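Local coordinates for protein DyP-type peroxidase (Pleurotus ostreatus PC15, PDB 6FSK) that probably uses heme b and peroxide to oxidise dyes and, at a separate non-canonical site, Mn(II), at residues N259-P264 against E273-R278; A277-R282 against S443-N448; L87-D92 against P231-D236. The protein carries 1 engineered substitution. One frame throughout, in Å; residues are numbered along the deposited sequence.

Interaction 1 of 3, residues N259-P264 against E273-R278; sequences NPIVLP and ELLGAR
Ile261 and Leu275 bring the two backbones together, their CA atoms 6.1 Å apart, where the irregular segment 259-264 runs past one side of the helical segment 273-278. No hydrogen bond joins the two, so the contact rests on apolar side chains. Ile261 is the wedge: with CG1 anti to its own carbonyl carbon (chi1 -72°), the chain reaches the helix and seats Ile261 CD1 3.5 Å from Leu275 CA. Ile261 CD1 also touches Leu275 CB and lies 3.8 Å from Leu274 CG, and the aliphatic Arg278 CD borders it too. Leu263 crosses Leu274 at about a right angle, Leu263 CD1 resting 3.9 Å from Leu274 CD2. At the other end Leu275 CD2 packs against the start of the loop, 3.3 Å from Asn259 O and 3.7 Å from Asn259 CB. The amide of Asn259 leads away from this packing, its ND2 bonded to Phe255 O in the preceding helix. Leu275 also touches Phe255 and Leu256 of helix 249-258 and Ile454 of strand 453-455. The linker between helices 249-258 and 268-280 thus folds back on the second helix, in the C-terminal part of the DyP-type peroxidase fold.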
# COMPACT_ATOMS: atom_id res chain seq x y z
N ASN A 259 -8.02 23.57 12.54
CA ASN A 259 -9.17 22.81 13.09
C ASN A 259 -8.82 22.09 14.40
O ASN A 259 -9.09 20.91 14.59
CB ASN A 259 -9.63 21.74 12.08
CG ASN A 259 -10.30 22.35 10.91
OD1 ASN A 259 -11.52 22.60 10.96
ND2 ASN A 259 -9.54 22.66 9.87
N PRO A 260 -8.14 22.75 15.36
CA PRO A 260 -7.79 22.05 16.59
C PRO A 260 -9.03 21.52 17.28
O PRO A 260 -10.09 22.23 17.34
CB PRO A 260 -7.14 23.12 17.46
CG PRO A 260 -7.73 24.40 16.97
CD PRO A 260 -7.85 24.19 15.44
N ILE A 261 -8.93 20.33 17.84
CA ILE A 261 -10.08 19.78 18.61
C ILE A 261 -10.20 20.61 19.87
O ILE A 261 -9.21 20.73 20.58
CB ILE A 261 -9.91 18.30 18.90
CG1 ILE A 261 -10.12 17.55 17.58
CG2 ILE A 261 -10.92 17.83 19.98
CD1 ILE A 261 -9.52 16.22 17.64
N VAL A 262 -11.39 21.13 20.12
CA VAL A 262 -11.66 21.96 21.29
C VAL A 262 -12.17 21.00 22.33
O VAL A 262 -13.22 20.29 22.15
CB VAL A 262 -12.63 23.09 20.93
CG1 VAL A 262 -13.00 23.83 22.21
CG2 VAL A 262 -11.98 24.02 19.91
N LEU A 263 -11.31 20.77 23.33
CA LEU A 263 -11.59 19.75 24.38
C LEU A 263 -11.03 20.45 25.66
O LEU A 263 -9.98 21.09 25.62
CB LEU A 263 -10.86 18.46 24.03
CG LEU A 263 -11.35 17.12 24.47
CD1 LEU A 263 -10.70 16.02 23.62
CD2 LEU A 263 -10.89 16.97 25.89
N PRO A 264 -11.79 20.43 26.78
CA PRO A 264 -11.30 21.07 27.99
C PRO A 264 -9.89 20.66 28.32
O PRO A 264 -9.53 19.46 28.41
CB PRO A 264 -12.28 20.56 29.07
CG PRO A 264 -13.58 20.30 28.30
CD PRO A 264 -13.06 19.71 26.99
N GLU A 273 -2.78 18.39 17.15
CA GLU A 273 -2.03 17.11 17.16
C GLU A 273 -2.98 15.92 17.32
O GLU A 273 -2.90 14.90 16.63
CB GLU A 273 -1.02 17.11 18.32
CG GLU A 273 -0.13 15.88 18.49
CD GLU A 273 0.65 15.90 19.86
OE1 GLU A 273 0.33 16.76 20.80
OE2 GLU A 273 1.64 15.13 20.00
N LEU A 274 -3.97 16.11 18.19
CA LEU A 274 -4.98 15.06 18.48
C LEU A 274 -5.81 14.87 17.22
O LEU A 274 -6.17 13.75 16.91
CB LEU A 274 -5.87 15.49 19.63
CG LEU A 274 -7.03 14.55 19.97
CD1 LEU A 274 -6.53 13.22 20.39
CD2 LEU A 274 -7.93 15.13 21.05
N LEU A 275 -6.16 15.93 16.51
CA LEU A 275 -6.93 15.74 15.29
C LEU A 275 -6.22 14.86 14.29
O LEU A 275 -6.84 13.98 13.68
CB LEU A 275 -7.36 17.07 14.61
CG LEU A 275 -8.07 16.95 13.26
CD1 LEU A 275 -9.38 16.23 13.46
CD2 LEU A 275 -8.29 18.35 12.66
N GLY A 276 -4.93 15.15 14.09
CA GLY A 276 -4.13 14.32 13.16
C GLY A 276 -4.15 12.86 13.55
O GLY A 276 -4.38 11.98 12.70
N ALA A 277 -3.94 12.62 14.82
CA ALA A 277 -3.93 11.26 15.36
C ALA A 277 -5.24 10.56 15.15
O ALA A 277 -5.31 9.37 14.83
CB ALA A 277 -3.54 11.26 16.83
N ARG A 278 -6.32 11.32 15.31
CA ARG A 278 -7.70 10.78 15.17
C ARG A 278 -8.07 10.53 13.71
O ARG A 278 -8.81 9.57 13.43
CB ARG A 278 -8.68 11.62 15.96
CG ARG A 278 -8.49 11.50 17.45
CD ARG A 278 -9.46 12.30 18.25
NE ARG A 278 -10.90 11.94 18.00
CZ ARG A 278 -11.61 11.03 18.70
NH1 ARG A 278 -11.00 10.23 19.61
NH2 ARG A 278 -12.91 10.87 18.50

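Interaction 2 of 3, residues A277-R282 against S443-N448; sequences ARIVGR and SGTNPN. With HEM (protoporphyrin IX containing Fe), chain C.
Arg278 reaches from helix 268-280 into the loop 443-448 and holds two successive carbonyls with the edge of its guanidinium. Arg278 NH2 donates to Gly444 O at 2.9 Å, with an N-H...O angle of 151°, and the acceptor lies close to the guanidinium plane. Arg278 NE points to Thr445 O at 2.7 Å, but the bend at hydrogen (129°) makes this a weak bond. A bend at chi3 (59°) turns the guanidinium so that its donors meet these oxygens. Over one face of the guanidinium sits the Pro447 ring, with Pro447 CG 3.8 Å from Arg278 CZ. Gln321 O and Thr322 O take further hydrogen bonds from NH2 and NH1, so four backbone carbonyls, one of them through a weak bond, take the N-H groups of this buried cation. The helix carrying it ends at the heme of the DyP-type peroxidase fold: Val280 CG1 is 4.0 Å from the heme methyl CMA, and after Gly281, the first residue past the helix, with positive phi, Arg282 NE comes 3.7 Å from the propionate carbon CBA. Ile279 is backbone hydrogen-bonded to His329, the axial ligand of the heme iron, and Val280 to Ile330. Packing between the segments is looser beside the arginine, where Ile279 CG1 and Thr445 CG2 approach only to 4.4 Å. Toward solvent, the partly exposed Asn446 forms an Asx turn, its OD1 accepting from Asn448 N, while its ND2 bonds to Val262 O; Asn448 itself is exposed.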
# COMPACT_ATOMS: atom_id res chain seq x y z
N ALA A 277 -3.94 12.62 14.82
CA ALA A 277 -3.93 11.26 15.36
C ALA A 277 -5.24 10.56 15.15
O ALA A 277 -5.31 9.37 14.83
CB ALA A 277 -3.54 11.26 16.83
N ARG A 278 -6.32 11.32 15.31
CA ARG A 278 -7.70 10.78 15.17
C ARG A 278 -8.07 10.53 13.71
O ARG A 278 -8.81 9.57 13.43
CB ARG A 278 -8.68 11.62 15.96
CG ARG A 278 -8.49 11.50 17.45
CD ARG A 278 -9.46 12.30 18.25
NE ARG A 278 -10.90 11.94 18.00
CZ ARG A 278 -11.61 11.03 18.70
NH1 ARG A 278 -11.00 10.23 19.61
NH2 ARG A 278 -12.91 10.87 18.50
N ILE A 279 -7.52 11.29 12.79
CA ILE A 279 -7.74 11.08 11.37
C ILE A 279 -6.98 9.81 10.92
O ILE A 279 -7.45 9.09 10.05
CB ILE A 279 -7.27 12.31 10.55
CG1 ILE A 279 -8.44 13.33 10.68
CG2 ILE A 279 -6.90 11.91 9.12
CD1 ILE A 279 -8.02 14.67 10.14
N VAL A 280 -5.80 9.56 11.48
CA VAL A 280 -5.00 8.40 11.05
C VAL A 280 -5.40 7.15 11.79
O VAL A 280 -5.50 6.05 11.23
CB VAL A 280 -3.51 8.71 11.26
CG1 VAL A 280 -2.68 7.45 10.96
CG2 VAL A 280 -3.11 9.84 10.34
N GLY A 281 -5.64 7.28 13.08
CA GLY A 281 -5.79 6.14 14.02
C GLY A 281 -4.58 5.86 14.87
O GLY A 281 -4.68 4.95 15.73
N ARG A 282 -3.52 6.63 14.65
CA ARG A 282 -2.30 6.56 15.45
C ARG A 282 -1.72 7.90 15.59
O ARG A 282 -1.86 8.71 14.67
CB ARG A 282 -1.24 5.61 14.81
CG ARG A 282 -1.61 4.16 14.62
CD ARG A 282 -0.52 3.35 13.97
NE ARG A 282 -0.92 1.98 13.78
CZ ARG A 282 -0.81 1.02 14.71
NH1 ARG A 282 -0.16 1.19 15.85
NH2 ARG A 282 -1.26 -0.16 14.45
N SER A 443 -16.73 12.86 10.07
CA SER A 443 -17.37 13.09 11.37
C SER A 443 -16.64 12.36 12.45
O SER A 443 -15.76 11.52 12.18
CB SER A 443 -18.84 12.62 11.28
OG SER A 443 -18.92 11.22 11.35
N GLY A 444 -17.03 12.59 13.69
CA GLY A 444 -16.54 11.84 14.80
C GLY A 444 -15.18 12.25 15.32
O GLY A 444 -14.68 11.64 16.27
N THR A 445 -14.53 13.27 14.74
CA THR A 445 -13.21 13.64 15.18
C THR A 445 -13.18 14.31 16.58
O THR A 445 -12.19 14.18 17.24
CB THR A 445 -12.44 14.46 14.14
OG1 THR A 445 -13.04 15.74 13.94
CG2 THR A 445 -12.28 13.68 12.79
N ASN A 446 -14.21 15.04 17.02
CA ASN A 446 -14.22 15.63 18.35
C ASN A 446 -14.86 14.57 19.30
O ASN A 446 -16.04 14.21 19.11
CB ASN A 446 -15.03 16.87 18.41
CG ASN A 446 -14.94 17.51 19.81
OD1 ASN A 446 -15.12 16.88 20.84
ND2 ASN A 446 -14.47 18.74 19.82
N PRO A 447 -14.13 14.04 20.27
CA PRO A 447 -14.68 12.98 21.14
C PRO A 447 -15.90 13.40 21.90
O PRO A 447 -16.74 12.56 22.26
CB PRO A 447 -13.54 12.69 22.13
CG PRO A 447 -12.37 13.40 21.62
CD PRO A 447 -12.71 14.32 20.55
N ASN A 448 -16.04 14.69 22.16
CA ASN A 448 -17.22 15.17 22.90
C ASN A 448 -18.42 15.48 22.05
O ASN A 448 -19.52 15.66 22.59
CB ASN A 448 -16.86 16.40 23.76
CG ASN A 448 -16.02 16.05 24.94
OD1 ASN A 448 -16.13 14.95 25.47
ND2 ASN A 448 -15.15 16.98 25.36
CHA HEM C . -1.98 1.86 7.60
CHB HEM C . -0.49 6.12 5.91
CHC HEM C . -2.26 4.94 1.58
CHD HEM C . -4.04 0.79 3.34
C1A HEM C . -1.40 3.12 7.55
C2A HEM C . -0.74 3.79 8.63
C3A HEM C . -0.28 4.96 8.16
C4A HEM C . -0.73 5.04 6.80
CMA HEM C . 0.41 6.02 8.93
CAA HEM C . -0.64 3.26 10.05
CBA HEM C . 0.61 2.46 10.42
CGA HEM C . 0.65 1.11 9.75
O1A HEM C . -0.06 0.19 10.16
O2A HEM C . 1.46 0.95 8.80
C1B HEM C . -0.84 6.21 4.56
C2B HEM C . -0.51 7.25 3.69
C3B HEM C . -0.96 6.94 2.44
C4B HEM C . -1.63 5.64 2.60
CMB HEM C . 0.19 8.53 4.06
CAB HEM C . -0.93 7.65 1.14
CBB HEM C . -0.06 8.59 0.86
C1C HEM C . -2.97 3.79 1.64
C2C HEM C . -3.72 3.15 0.63
C3C HEM C . -4.25 1.99 1.11
C4C HEM C . -3.77 1.86 2.46
CMC HEM C . -3.85 3.69 -0.77
CAC HEM C . -5.18 0.99 0.52
CBC HEM C . -6.08 1.27 -0.45
C1D HEM C . -3.54 0.74 4.65
C2D HEM C . -3.72 -0.50 5.46
C3D HEM C . -3.09 -0.20 6.66
C4D HEM C . -2.64 1.18 6.54
CMD HEM C . -4.36 -1.78 5.09
CAD HEM C . -2.99 -1.06 7.92
CBD HEM C . -4.19 -0.94 8.80
CGD HEM C . -4.13 -1.90 9.96
O1D HEM C . -4.33 -1.36 11.07
O2D HEM C . -3.79 -3.06 9.79
NA HEM C . -1.49 3.94 6.42
NB HEM C . -1.58 5.28 3.91
NC HEM C . -3.13 3.02 2.82
ND HEM C . -2.97 1.71 5.36
FE HEM C . -2.36 3.52 4.67

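Interaction 3 of 3, residues L87-D92 against P231-D236; sequences LGITDD and PDWAKD
The Trp233 indole carries Pro231 on one face, with Pro231 CG offset toward the rim, while Asp91 OD2 meets its edge in the ring plane. These residues join the loop after helix 81-86, in the N-terminal DyP barrel region, to a short 3-10 turn, 232-234, in the C-terminal region. Trp233 NE1 donates to Asp91 OD2 at 2.8 Å with an angle of 158°; the donor stands above the carboxylate plane, and the two flat groups are turned 60° from each other. Trp233 CG lies between its backbone N and carbonyl carbon (chi1 71°), which carries the indole toward the aspartate. Asp91 CB packs on the proline as well, 3.7 Å from Pro231 CG. On the benzo side, the methyl Ile89 CG2 approaches obliquely, and both Ile89 and Leu87 also touch Phe482. Helix 475-481 adds Ala477 and Lys481 against the indole. A leucine in place of Trp233 would probably leave the Asp91 carboxylate without its N-H partner and open a gap beside Ile89. The exposed Asp92 turns its carboxylate to Ser94 N, while its backbone takes part in the contact: Asp92 O lies 3.7 Å from Pro231 CD. The closest carbon pair is Ile89 CG2 with Trp233 CZ2, at 3.4 Å.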
# COMPACT_ATOMS: atom_id res chain seq x y z
N LEU A 87 2.85 -10.61 -24.58
CA LEU A 87 3.69 -11.77 -24.56
C LEU A 87 2.94 -13.07 -25.06
O LEU A 87 3.54 -14.10 -25.06
CB LEU A 87 4.28 -12.00 -23.15
CG LEU A 87 5.27 -10.95 -22.62
CD1 LEU A 87 5.61 -11.13 -21.15
CD2 LEU A 87 6.55 -10.96 -23.41
N GLY A 88 1.68 -12.98 -25.34
CA GLY A 88 0.85 -14.14 -25.72
C GLY A 88 0.48 -15.05 -24.58
O GLY A 88 0.14 -16.19 -24.79
N ILE A 89 0.49 -14.53 -23.35
CA ILE A 89 0.07 -15.29 -22.18
C ILE A 89 -1.34 -14.85 -21.93
O ILE A 89 -1.60 -13.76 -21.36
CB ILE A 89 1.01 -15.03 -21.00
CG1 ILE A 89 2.43 -15.45 -21.32
CG2 ILE A 89 0.54 -15.77 -19.74
CD1 ILE A 89 3.52 -14.83 -20.44
N THR A 90 -2.30 -15.64 -22.35
CA THR A 90 -3.69 -15.17 -22.41
C THR A 90 -4.63 -15.81 -21.39
O THR A 90 -5.80 -15.48 -21.41
CB THR A 90 -4.27 -15.42 -23.83
OG1 THR A 90 -4.21 -16.83 -24.09
CG2 THR A 90 -3.42 -14.72 -24.85
N ASP A 91 -4.11 -16.61 -20.45
CA ASP A 91 -4.94 -17.20 -19.41
C ASP A 91 -5.58 -16.12 -18.56
O ASP A 91 -4.88 -15.18 -18.13
CB ASP A 91 -4.10 -18.04 -18.51
CG ASP A 91 -3.21 -19.00 -19.23
OD1 ASP A 91 -3.75 -20.01 -19.69
OD2 ASP A 91 -2.01 -18.67 -19.42
N ASP A 92 -6.86 -16.26 -18.30
CA ASP A 92 -7.59 -15.33 -17.43
C ASP A 92 -7.10 -15.56 -15.99
O ASP A 92 -7.04 -16.68 -15.51
CB ASP A 92 -9.10 -15.56 -17.66
CG ASP A 92 -9.99 -14.62 -16.92
OD1 ASP A 92 -9.52 -13.92 -16.04
OD2 ASP A 92 -11.21 -14.54 -17.23
N PRO A 231 -4.70 -20.49 -13.85
CA PRO A 231 -3.77 -21.42 -14.47
C PRO A 231 -2.69 -21.85 -13.60
O PRO A 231 -2.34 -21.14 -12.65
CB PRO A 231 -3.25 -20.61 -15.67
CG PRO A 231 -3.19 -19.20 -15.10
CD PRO A 231 -4.47 -19.11 -14.35
N ASP A 232 -2.17 -23.07 -13.81
CA ASP A 232 -1.13 -23.58 -12.96
C ASP A 232 0.08 -22.63 -12.83
O ASP A 232 0.72 -22.54 -11.79
CB ASP A 232 -0.65 -24.95 -13.48
CG ASP A 232 -1.60 -26.08 -13.08
OD1 ASP A 232 -2.49 -25.86 -12.23
OD2 ASP A 232 -1.43 -27.19 -13.62
N TRP A 233 0.44 -21.90 -13.88
CA TRP A 233 1.59 -21.06 -13.81
C TRP A 233 1.44 -19.91 -12.78
O TRP A 233 2.46 -19.36 -12.31
CB TRP A 233 1.99 -20.50 -15.21
CG TRP A 233 1.12 -19.47 -15.85
CD1 TRP A 233 0.24 -19.65 -16.85
CD2 TRP A 233 1.09 -18.07 -15.56
NE1 TRP A 233 -0.36 -18.47 -17.18
CE2 TRP A 233 0.16 -17.48 -16.42
CE3 TRP A 233 1.78 -17.26 -14.68
CZ2 TRP A 233 -0.11 -16.12 -16.38
CZ3 TRP A 233 1.53 -15.93 -14.68
CH2 TRP A 233 0.57 -15.38 -15.51
N ALA A 234 0.20 -19.58 -12.47
CA ALA A 234 -0.11 -18.48 -11.54
C ALA A 234 0.16 -18.87 -10.11
O ALA A 234 0.29 -18.00 -9.23
CB ALA A 234 -1.53 -18.00 -11.71
N LYS A 235 0.35 -20.17 -9.80
CA LYS A 235 0.68 -20.53 -8.42
C LYS A 235 1.88 -19.80 -7.92
O LYS A 235 2.90 -19.67 -8.59
CB LYS A 235 0.97 -22.04 -8.32
CG LYS A 235 1.23 -22.47 -6.91
CD LYS A 235 1.42 -24.00 -6.83
CE LYS A 235 1.49 -24.33 -5.36
NZ LYS A 235 0.98 -25.71 -5.22
N ASP A 236 1.73 -19.22 -6.73
CA ASP A 236 2.81 -18.59 -5.98
C ASP A 236 3.23 -17.23 -6.63
O ASP A 236 4.25 -16.73 -6.23
CB ASP A 236 4.03 -19.44 -5.76
CG ASP A 236 3.79 -20.54 -4.72
OD1 ASP A 236 2.83 -20.38 -3.94
OD2 ASP A 236 4.54 -21.57 -4.72

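How the interactions relate
From the N terminus, interaction 3 comes first: it closes a long loop from 87-92 to 231-236, linking the N-terminal barrel region to the C-terminal one. It closes before interactions 1 and 2 open and so stands in series with both. Interaction 1 then closes a short loop, the linker after helix 249-258 folding onto helix 268-280. Interaction 2 begins on the stretch where interaction 1 ends, sharing Ala277 and Arg278, and spans 160 residues to the loop after strand 441-443. Interactions 1 and 2 form one continuous region, with Ile261 CD1 packed 3.4 Å from Thr445 O and Leu275 on Thr445. Interaction 3 lies on the opposite side of the chain's centre, its centre about 44 Å from that of interaction 2.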